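Local coordinates for protein 3-Hydroxyacyl-CoA dehydrogenase (Ralstonia eutropha H16, PDB 4PZC) that catalyses the NAD-dependent interconversion of (S)-3-hydroxyacyl-CoA and 3-oxoacyl-CoA, with (S)-3-hydroxybutyryl-CoA among its substrates, at residues 3-12 with 22-33; 132-140 with 152-163. All coordinates share one frame; numbering follows the deposited sequence.

Overall arrangement
Both contacts lie in the NAD-binding domain and belong to one mixed sheet, with their centres about 19 Å apart and their nearest atoms about 7 Å apart. Contact 1 pairs parallel strands 5-9 and 28-32 of the first beta-alpha-beta unit. Contact 2 pairs antiparallel strands 136-141 and 150-155, a hairpin further across the sheet. Both are mainly buried, with polar, more exposed groups at one end: R4 and N28 in contact 1, D134, R135 and T162 in contact 2. Contact 1 is mostly aliphatic and ends at the dinucleotide site. Contact 2 adds hydroxyl contacts, with its salt bridges inside the separate segments, and ends at H140, a residue predicted to matter for catalysis.

Contact 1 of 2, residues 3-12 with 22-33; sequences IRTVGIVGAG and CAVVGLNVVMVD
I8 packs on V29 and M31. Its CD1 lies 3.6 Å from V29 CG1, and its CG2 lies 4.0 Å from M31 CG. I8 CG1 stands beside the backbone N (chi1 -63°), which sends CD1 to V29 and leaves CG2 for M31. V6, I8, V29 and M31 share one sheet face, where helix 13-23 packs on I8, V29 and M31. M31 SD lies beside A11 CB. T5, V30 and V32 point to the other face; T5 CG2 is 4.2 Å from V30 CG2. Backbone hydrogen bonds of a parallel ladder join the strands, among them I8 N to V30 O (2.8 Å) and V32 N to I8 O.

At the C-terminal ends D33 reaches back. Its CG is anti to the backbone N (chi1 -160°), and OD2 accepts A11 N at 2.9 Å. The donor meets the anti side of OD2, 25° out of the carboxylate plane.

This is the first beta-alpha-beta unit of a Rossmann fold. G10 and G12 belong to its GxGxxG loop. The D33–A11 bond ties this loop to D33, just after strand 28-32, which would hold the predicted NAD-binding loop close to D33, a residue seen to bind NAD(+).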
loop_
_atom_site.group_PDB
_atom_site.type_symbol
_atom_site.label_atom_id
_atom_site.label_comp_id
_atom_site.label_asym_id
_atom_site.label_seq_id
_atom_site.Cartn_x
_atom_site.Cartn_y
_atom_site.Cartn_z
ATOM N N ILE A 3 18.417 -29.896 10.548
ATOM C CA ILE A 3 16.979 -30.117 10.343
ATOM C C ILE A 3 16.745 -30.712 8.956
ATOM O O ILE A 3 16.891 -30.012 7.958
ATOM C CB ILE A 3 16.150 -28.811 10.431
ATOM C CG1 ILE A 3 16.158 -28.239 11.849
ATOM C CG2 ILE A 3 14.705 -29.060 10.004
ATOM C CD1 ILE A 3 15.468 -26.897 11.964
ATOM N N ARG A 4 16.395 -31.994 8.890
ATOM C CA ARG A 4 15.963 -32.609 7.625
ATOM C C ARG A 4 14.524 -33.179 7.675
ATOM O O ARG A 4 13.966 -33.569 6.637
ATOM C CB ARG A 4 16.990 -33.667 7.163
ATOM C CG ARG A 4 18.075 -33.116 6.224
ATOM C CD ARG A 4 19.181 -34.117 5.848
ATOM N NE ARG A 4 18.815 -35.532 6.015
ATOM C CZ ARG A 4 18.128 -36.276 5.142
ATOM N NH1 ARG A 4 17.690 -35.773 3.992
ATOM N NH2 ARG A 4 17.867 -37.544 5.428
ATOM N N THR A 5 13.915 -33.178 8.863
ATOM C CA THR A 5 12.559 -33.680 9.045
ATOM C C THR A 5 11.669 -32.718 9.835
ATOM O O THR A 5 11.900 -32.497 11.024
ATOM C CB THR A 5 12.566 -35.019 9.782
ATOM O OG1 THR A 5 13.450 -35.911 9.109
ATOM C CG2 THR A 5 11.155 -35.628 9.806
ATOM N N VAL A 6 10.628 -32.206 9.165
ATOM C CA VAL A 6 9.715 -31.183 9.701
ATOM C C VAL A 6 8.313 -31.709 10.017
ATOM O O VAL A 6 7.554 -32.099 9.111
ATOM C CB VAL A 6 9.540 -30.027 8.694
ATOM C CG1 VAL A 6 8.370 -29.120 9.067
ATOM C CG2 VAL A 6 10.830 -29.232 8.590
ATOM N N GLY A 7 7.967 -31.674 11.303
ATOM C CA GLY A 7 6.594 -31.899 11.739
ATOM C C GLY A 7 5.646 -30.809 11.244
ATOM O O GLY A 7 6.017 -29.633 11.172
ATOM N N ILE A 8 4.432 -31.215 10.870
ATOM C CA ILE A 8 3.340 -30.284 10.587
ATOM C C ILE A 8 2.065 -30.791 11.235
ATOM O O ILE A 8 1.647 -31.913 10.954
ATOM C CB ILE A 8 3.076 -30.157 9.084
ATOM C CG1 ILE A 8 4.308 -29.573 8.403
ATOM C CG2 ILE A 8 1.851 -29.279 8.828
ATOM C CD1 ILE A 8 4.140 -29.312 6.924
ATOM N N VAL A 9 1.451 -29.981 12.092
ATOM C CA VAL A 9 0.106 -30.296 12.557
ATOM C C VAL A 9 -0.867 -29.470 11.752
ATOM O O VAL A 9 -0.763 -28.248 11.716
ATOM C CB VAL A 9 -0.101 -30.035 14.066
ATOM C CG1 VAL A 9 -1.570 -30.190 14.445
ATOM C CG2 VAL A 9 0.740 -30.991 14.899
ATOM N N GLY A 10 -1.827 -30.144 11.129
ATOM C CA GLY A 10 -2.798 -29.492 10.268
ATOM C C GLY A 10 -2.470 -29.802 8.827
ATOM O O GLY A 10 -1.348 -29.575 8.367
ATOM N N ALA A 11 -3.452 -30.344 8.120
ATOM C CA ALA A 11 -3.313 -30.682 6.715
ATOM C C ALA A 11 -4.231 -29.832 5.834
ATOM O O ALA A 11 -4.388 -30.134 4.655
ATOM C CB ALA A 11 -3.614 -32.155 6.517
ATOM N N GLY A 12 -4.826 -28.777 6.398
ATOM C CA GLY A 12 -5.596 -27.793 5.620
ATOM C C GLY A 12 -4.694 -26.938 4.742
ATOM O O GLY A 12 -3.572 -27.318 4.422
ATOM N N CYS A 22 8.433 -27.476 1.792
ATOM C CA CYS A 22 9.581 -28.218 2.260
ATOM C C CYS A 22 9.922 -29.312 1.252
ATOM O O CYS A 22 11.057 -29.414 0.791
ATOM C CB CYS A 22 9.279 -28.863 3.621
ATOM S SG CYS A 22 8.487 -27.839 4.891
ATOM N N ALA A 23 8.919 -30.118 0.913
ATOM C CA ALA A 23 9.097 -31.329 0.114
ATOM C C ALA A 23 9.877 -31.085 -1.166
ATOM O O ALA A 23 10.851 -31.788 -1.453
ATOM C CB ALA A 23 7.751 -31.917 -0.228
ATOM N N VAL A 24 9.458 -30.079 -1.924
ATOM C CA VAL A 24 10.130 -29.743 -3.181
ATOM C C VAL A 24 11.587 -29.334 -2.969
ATOM O O VAL A 24 12.408 -29.436 -3.877
ATOM C CB VAL A 24 9.404 -28.617 -3.941
ATOM C CG1 VAL A 24 7.930 -28.979 -4.157
ATOM C CG2 VAL A 24 9.570 -27.280 -3.219
ATOM N N VAL A 25 11.899 -28.870 -1.767
ATOM C CA VAL A 25 13.272 -28.585 -1.383
ATOM C C VAL A 25 13.962 -29.879 -0.928
ATOM O O VAL A 25 15.113 -29.866 -0.484
ATOM C CB VAL A 25 13.296 -27.520 -0.271
ATOM C CG1 VAL A 25 14.714 -27.249 0.195
ATOM C CG2 VAL A 25 12.640 -26.234 -0.765
ATOM N N GLY A 26 13.256 -31.002 -1.058
ATOM C CA GLY A 26 13.758 -32.299 -0.619
ATOM C C GLY A 26 13.785 -32.465 0.888
ATOM O O GLY A 26 14.725 -33.040 1.433
ATOM N N LEU A 27 12.752 -31.981 1.573
ATOM C CA LEU A 27 12.706 -32.088 3.032
ATOM C C LEU A 27 11.630 -33.057 3.505
ATOM O O LEU A 27 10.540 -33.108 2.932
ATOM C CB LEU A 27 12.498 -30.713 3.662
ATOM C CG LEU A 27 13.736 -29.820 3.783
ATOM C CD1 LEU A 27 13.357 -28.532 4.504
ATOM C CD2 LEU A 27 14.873 -30.536 4.505
ATOM N N ASN A 28 11.949 -33.808 4.562
ATOM C CA ASN A 28 11.077 -34.872 5.057
ATOM C C ASN A 28 10.000 -34.286 5.923
ATOM O O ASN A 28 10.304 -33.580 6.881
ATOM C CB ASN A 28 11.871 -35.883 5.873
ATOM C CG ASN A 28 13.124 -36.334 5.163
ATOM O OD1 ASN A 28 14.240 -36.102 5.646
ATOM N ND2 ASN A 28 12.952 -36.950 3.984
ATOM N N VAL A 29 8.747 -34.573 5.585
ATOM C CA VAL A 29 7.613 -33.973 6.276
ATOM C C VAL A 29 6.705 -35.018 6.903
ATOM O O VAL A 29 6.144 -35.854 6.200
ATOM C CB VAL A 29 6.744 -33.133 5.315
ATOM C CG1 VAL A 29 5.554 -32.535 6.055
ATOM C CG2 VAL A 29 7.559 -32.032 4.662
ATOM N N VAL A 30 6.553 -34.954 8.221
ATOM C CA VAL A 30 5.513 -35.709 8.928
ATOM C C VAL A 30 4.277 -34.801 9.076
ATOM O O VAL A 30 4.305 -33.843 9.857
ATOM C CB VAL A 30 6.014 -36.181 10.322
ATOM C CG1 VAL A 30 4.908 -36.865 11.114
ATOM C CG2 VAL A 30 7.205 -37.115 10.183
ATOM N N MET A 31 3.206 -35.083 8.331
ATOM C CA MET A 31 2.034 -34.189 8.319
ATOM C C MET A 31 0.813 -34.815 8.973
ATOM O O MET A 31 0.127 -35.623 8.355
ATOM C CB MET A 31 1.678 -33.769 6.890
ATOM C CG MET A 31 0.767 -32.551 6.834
ATOM S SD MET A 31 -0.565 -32.640 5.622
ATOM C CE MET A 31 0.343 -32.639 4.087
ATOM N N VAL A 32 0.523 -34.402 10.204
ATOM C CA VAL A 32 -0.534 -35.016 11.005
ATOM C C VAL A 32 -1.858 -34.266 10.823
ATOM O O VAL A 32 -1.862 -33.125 10.395
ATOM C CB VAL A 32 -0.129 -35.065 12.495
ATOM C CG1 VAL A 32 -1.061 -35.982 13.280
ATOM C CG2 VAL A 32 1.306 -35.546 12.648
ATOM N N ASP A 33 -2.978 -34.920 11.111
ATOM C CA ASP A 33 -4.314 -34.274 11.148
ATOM C C ASP A 33 -5.320 -35.319 11.652
ATOM O O ASP A 33 -5.049 -36.520 11.577
ATOM C CB ASP A 33 -4.734 -33.710 9.769
ATOM C CG ASP A 33 -5.846 -32.642 9.860
ATOM O OD1 ASP A 33 -6.775 -32.790 10.662
ATOM O OD2 ASP A 33 -5.813 -31.656 9.103
HETATM O O HOH W 1 15.921 -33.718 3.959
#

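Contact 2 of 2, residues 132-140 with 152-163; sequences RADRFIGMH and ELIRGLQTSDTT
Strands 136-140 and 152-155 run antiparallel as the arms of a hairpin, with axes 4.6 Å apart at closest approach and 150° between their directions. G138–I154 and H140–E152 are hydrogen-bonded pairs, and M139–L153 between them is a non-hydrogen-bonded pair. I154 N donates to G138 O at 2.8 Å, almost straight at the hydrogen but from above the carbonyl plane. H140 N donates to E152 O in the carbonyl plane.

Beyond the ladder, T159 OG1 donates to F136 O at 2.6 Å, also in the carbonyl plane. T159 OG1 stands beside its own backbone N (chi1 -55°), and the CG2 branch turns to I137 CG1, 3.7 Å away. I137 CB also meets T163 CG2, at the start of helix 161-173. S160 is the N-cap of that helix. The R135 chain folds back so that NH2 comes 3.5 Å from T162 CB. A133 CB packs on Q158 CB.

At the other end the H140 and E152 side chains run alongside each other in the same direction. E152 OE1 is 3.0 Å from H140 CD2, with ring and carboxylate planes 52° apart. H140 NE2 stays 4.1 Å from E152 OE1, so the charged atoms are not in contact. E152 OE2 accepts hydrogen bonds from V188 N and V189 N.

H140 is predicted to be important for catalysis, and its side chain lies close to S119. The arrangement is consistent with the His–Glu pair of this family, though not hydrogen-bonded in this model. The backbone bonds to OE2 anchor the E152 carboxylate next to the H140 ring.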
loop_
_atom_site.group_PDB
_atom_site.type_symbol
_atom_site.label_atom_id
_atom_site.label_comp_id
_atom_site.label_asym_id
_atom_site.label_seq_id
_atom_site.Cartn_x
_atom_site.Cartn_y
_atom_site.Cartn_z
ATOM N N ARG A 132 9.498 -25.806 27.136
ATOM C CA ARG A 132 10.688 -25.018 26.768
ATOM C C ARG A 132 10.257 -23.897 25.805
ATOM O O ARG A 132 10.189 -24.071 24.583
ATOM C CB ARG A 132 11.807 -25.888 26.150
ATOM C CG ARG A 132 12.448 -26.934 27.077
ATOM C CD ARG A 132 13.598 -26.414 27.943
ATOM N NE ARG A 132 14.662 -25.742 27.180
ATOM C CZ ARG A 132 15.635 -26.344 26.484
ATOM N NH1 ARG A 132 15.720 -27.671 26.409
ATOM N NH2 ARG A 132 16.537 -25.608 25.839
ATOM N N ALA A 133 9.944 -22.741 26.382
ATOM C CA ALA A 133 9.613 -21.546 25.610
ATOM C C ALA A 133 10.725 -21.153 24.632
ATOM O O ALA A 133 10.438 -20.849 23.484
ATOM C CB ALA A 133 9.317 -20.401 26.555
ATOM N N ASP A 134 11.986 -21.184 25.069
ATOM C CA ASP A 134 13.096 -20.765 24.215
ATOM C C ASP A 134 13.177 -21.547 22.907
ATOM O O ASP A 134 13.778 -21.098 21.921
ATOM C CB ASP A 134 14.428 -20.858 24.956
ATOM C CG ASP A 134 14.984 -22.274 24.993
ATOM O OD1 ASP A 134 14.445 -23.063 25.802
ATOM O OD2 ASP A 134 15.960 -22.578 24.236
ATOM N N ARG A 135 12.572 -22.722 22.903
ATOM C CA ARG A 135 12.472 -23.523 21.689
ATOM C C ARG A 135 11.162 -23.248 20.932
ATOM O O ARG A 135 10.845 -23.948 19.981
ATOM C CB ARG A 135 12.602 -25.014 22.038
ATOM C CG ARG A 135 13.975 -25.408 22.557
ATOM C CD ARG A 135 14.913 -25.666 21.390
ATOM N NE ARG A 135 16.197 -24.987 21.553
ATOM C CZ ARG A 135 17.045 -24.716 20.563
ATOM N NH1 ARG A 135 16.774 -25.074 19.306
ATOM N NH2 ARG A 135 18.177 -24.079 20.836
ATOM N N PHE A 136 10.415 -22.222 21.338
ATOM C CA PHE A 136 9.169 -21.883 20.669
ATOM C C PHE A 136 9.321 -20.602 19.873
ATOM O O PHE A 136 9.857 -19.619 20.380
ATOM C CB PHE A 136 8.028 -21.711 21.666
ATOM C CG PHE A 136 6.700 -21.516 21.005
ATOM C CD1 PHE A 136 5.945 -22.596 20.626
ATOM C CD2 PHE A 136 6.231 -20.252 20.716
ATOM C CE1 PHE A 136 4.734 -22.416 19.992
ATOM C CE2 PHE A 136 5.021 -20.064 20.080
ATOM C CZ PHE A 136 4.272 -21.147 19.717
ATOM N N ILE A 137 8.816 -20.610 18.645
ATOM C CA ILE A 137 8.909 -19.450 17.774
ATOM C C ILE A 137 7.615 -19.340 16.968
ATOM O O ILE A 137 6.876 -20.306 16.877
ATOM C CB ILE A 137 10.109 -19.590 16.831
ATOM C CG1 ILE A 137 10.546 -18.220 16.314
ATOM C CG2 ILE A 137 9.769 -20.512 15.666
ATOM C CD1 ILE A 137 11.721 -18.262 15.360
ATOM N N GLY A 138 7.320 -18.159 16.427
ATOM C CA GLY A 138 6.117 -17.937 15.612
ATOM C C GLY A 138 6.469 -17.795 14.148
ATOM O O GLY A 138 7.531 -17.281 13.811
ATOM N N MET A 139 5.593 -18.270 13.274
ATOM C CA MET A 139 5.725 -18.018 11.844
ATOM C C MET A 139 4.397 -17.563 11.258
ATOM O O MET A 139 3.330 -17.907 11.752
ATOM C CB MET A 139 6.210 -19.261 11.131
ATOM C CG MET A 139 7.413 -19.875 11.821
ATOM S SD MET A 139 7.806 -21.529 11.234
ATOM C CE MET A 139 8.473 -21.183 9.596
ATOM N N HIS A 140 4.472 -16.753 10.218
ATOM C CA HIS A 140 3.296 -16.337 9.498
ATOM C C HIS A 140 3.656 -16.510 8.038
ATOM O O HIS A 140 4.413 -15.713 7.478
ATOM C CB HIS A 140 2.919 -14.885 9.857
ATOM C CG HIS A 140 1.716 -14.355 9.125
ATOM N ND1 HIS A 140 0.487 -14.972 9.163
ATOM C CD2 HIS A 140 1.554 -13.253 8.356
ATOM C CE1 HIS A 140 -0.374 -14.292 8.425
ATOM N NE2 HIS A 140 0.248 -13.241 7.929
ATOM N N GLU A 152 6.882 -14.225 8.165
ATOM C CA GLU A 152 7.221 -13.419 9.291
ATOM C C GLU A 152 7.685 -14.395 10.339
ATOM O O GLU A 152 7.007 -15.374 10.616
ATOM C CB GLU A 152 6.035 -12.587 9.775
ATOM C CG GLU A 152 5.445 -11.692 8.695
ATOM C CD GLU A 152 4.388 -10.727 9.215
ATOM O OE1 GLU A 152 3.280 -11.148 9.636
ATOM O OE2 GLU A 152 4.667 -9.516 9.171
ATOM N N LEU A 153 8.867 -14.137 10.891
ATOM C CA LEU A 153 9.437 -14.944 11.952
ATOM C C LEU A 153 9.240 -14.124 13.171
ATOM O O LEU A 153 9.742 -13.019 13.252
ATOM C CB LEU A 153 10.924 -15.164 11.728
ATOM C CG LEU A 153 11.310 -15.880 10.431
ATOM C CD1 LEU A 153 12.833 -15.998 10.335
ATOM C CD2 LEU A 153 10.635 -17.251 10.341
ATOM N N ILE A 154 8.471 -14.639 14.111
ATOM C CA ILE A 154 8.042 -13.821 15.207
ATOM C C ILE A 154 8.556 -14.381 16.520
ATOM O O ILE A 154 8.216 -15.497 16.940
ATOM C CB ILE A 154 6.540 -13.682 15.262
ATOM C CG1 ILE A 154 5.994 -13.312 13.882
ATOM C CG2 ILE A 154 6.189 -12.632 16.300
ATOM C CD1 ILE A 154 5.149 -14.383 13.206
ATOM N N ARG A 155 9.400 -13.596 17.163
ATOM C CA ARG A 155 10.031 -14.050 18.355
ATOM C C ARG A 155 9.112 -13.710 19.461
ATOM O O ARG A 155 8.710 -12.557 19.623
ATOM C CB ARG A 155 11.372 -13.368 18.540
ATOM C CG ARG A 155 12.390 -13.926 17.585
ATOM C CD ARG A 155 13.775 -13.328 17.745
ATOM N NE ARG A 155 14.433 -13.694 19.004
ATOM C CZ ARG A 155 15.751 -13.807 19.149
ATOM N NH1 ARG A 155 16.569 -13.628 18.106
ATOM N NH2 ARG A 155 16.261 -14.127 20.333
ATOM N N GLY A 156 8.752 -14.724 20.221
ATOM C CA GLY A 156 8.257 -14.486 21.550
ATOM C C GLY A 156 9.380 -13.806 22.317
ATOM O O GLY A 156 10.556 -13.849 21.946
ATOM N N LEU A 157 8.994 -13.171 23.402
ATOM C CA LEU A 157 9.920 -12.666 24.397
ATOM C C LEU A 157 10.919 -13.748 24.868
ATOM O O LEU A 157 11.970 -13.419 25.407
ATOM C CB LEU A 157 9.080 -12.157 25.576
ATOM C CG LEU A 157 9.677 -11.182 26.571
ATOM C CD1 LEU A 157 10.194 -9.952 25.844
ATOM C CD2 LEU A 157 8.647 -10.790 27.621
ATOM N N GLN A 158 10.579 -15.031 24.682
ATOM C CA GLN A 158 11.386 -16.159 25.180
ATOM C C GLN A 158 12.235 -16.822 24.126
ATOM O O GLN A 158 13.267 -17.397 24.444
ATOM C CB GLN A 158 10.499 -17.263 25.733
ATOM C CG GLN A 158 9.504 -16.823 26.770
ATOM C CD GLN A 158 8.146 -16.637 26.168
ATOM O OE1 GLN A 158 8.020 -16.079 25.069
ATOM N NE2 GLN A 158 7.113 -17.102 26.870
ATOM N N THR A 159 11.777 -16.802 22.882
ATOM C CA THR A 159 12.486 -17.473 21.808
ATOM C C THR A 159 13.974 -17.206 21.970
ATOM O O THR A 159 14.341 -16.089 22.238
ATOM C CB THR A 159 11.996 -16.950 20.456
ATOM O OG1 THR A 159 10.582 -17.109 20.386
ATOM C CG2 THR A 159 12.640 -17.702 19.299
ATOM N N SER A 160 14.815 -18.233 21.834
ATOM C CA SER A 160 16.275 -18.079 21.962
ATOM C C SER A 160 16.858 -17.603 20.673
ATOM O O SER A 160 16.254 -17.781 19.610
ATOM C CB SER A 160 16.944 -19.415 22.302
ATOM O OG SER A 160 16.767 -20.381 21.276
ATOM N N ASP A 161 18.063 -17.058 20.746
ATOM C CA ASP A 161 18.791 -16.703 19.520
ATOM C C ASP A 161 18.995 -17.927 18.625
ATOM O O ASP A 161 18.879 -17.862 17.391
ATOM C CB ASP A 161 20.138 -16.076 19.864
ATOM C CG ASP A 161 19.992 -14.712 20.478
ATOM O OD1 ASP A 161 19.112 -13.964 20.018
ATOM O OD2 ASP A 161 20.746 -14.388 21.419
ATOM N N THR A 162 19.289 -19.042 19.278
ATOM C CA THR A 162 19.542 -20.292 18.595
ATOM C C THR A 162 18.313 -20.803 17.833
ATOM O O THR A 162 18.445 -21.229 16.668
ATOM C CB THR A 162 19.986 -21.373 19.601
ATOM O OG1 THR A 162 20.801 -20.783 20.634
ATOM C CG2 THR A 162 20.727 -22.496 18.881
ATOM N N THR A 163 17.149 -20.771 18.503
ATOM C CA THR A 163 15.883 -21.213 17.918
ATOM C C THR A 163 15.606 -20.346 16.736
ATOM O O THR A 163 15.097 -20.802 15.708
ATOM C CB THR A 163 14.669 -21.018 18.853
ATOM O OG1 THR A 163 14.814 -21.793 20.047
ATOM C CG2 THR A 163 13.396 -21.453 18.158
#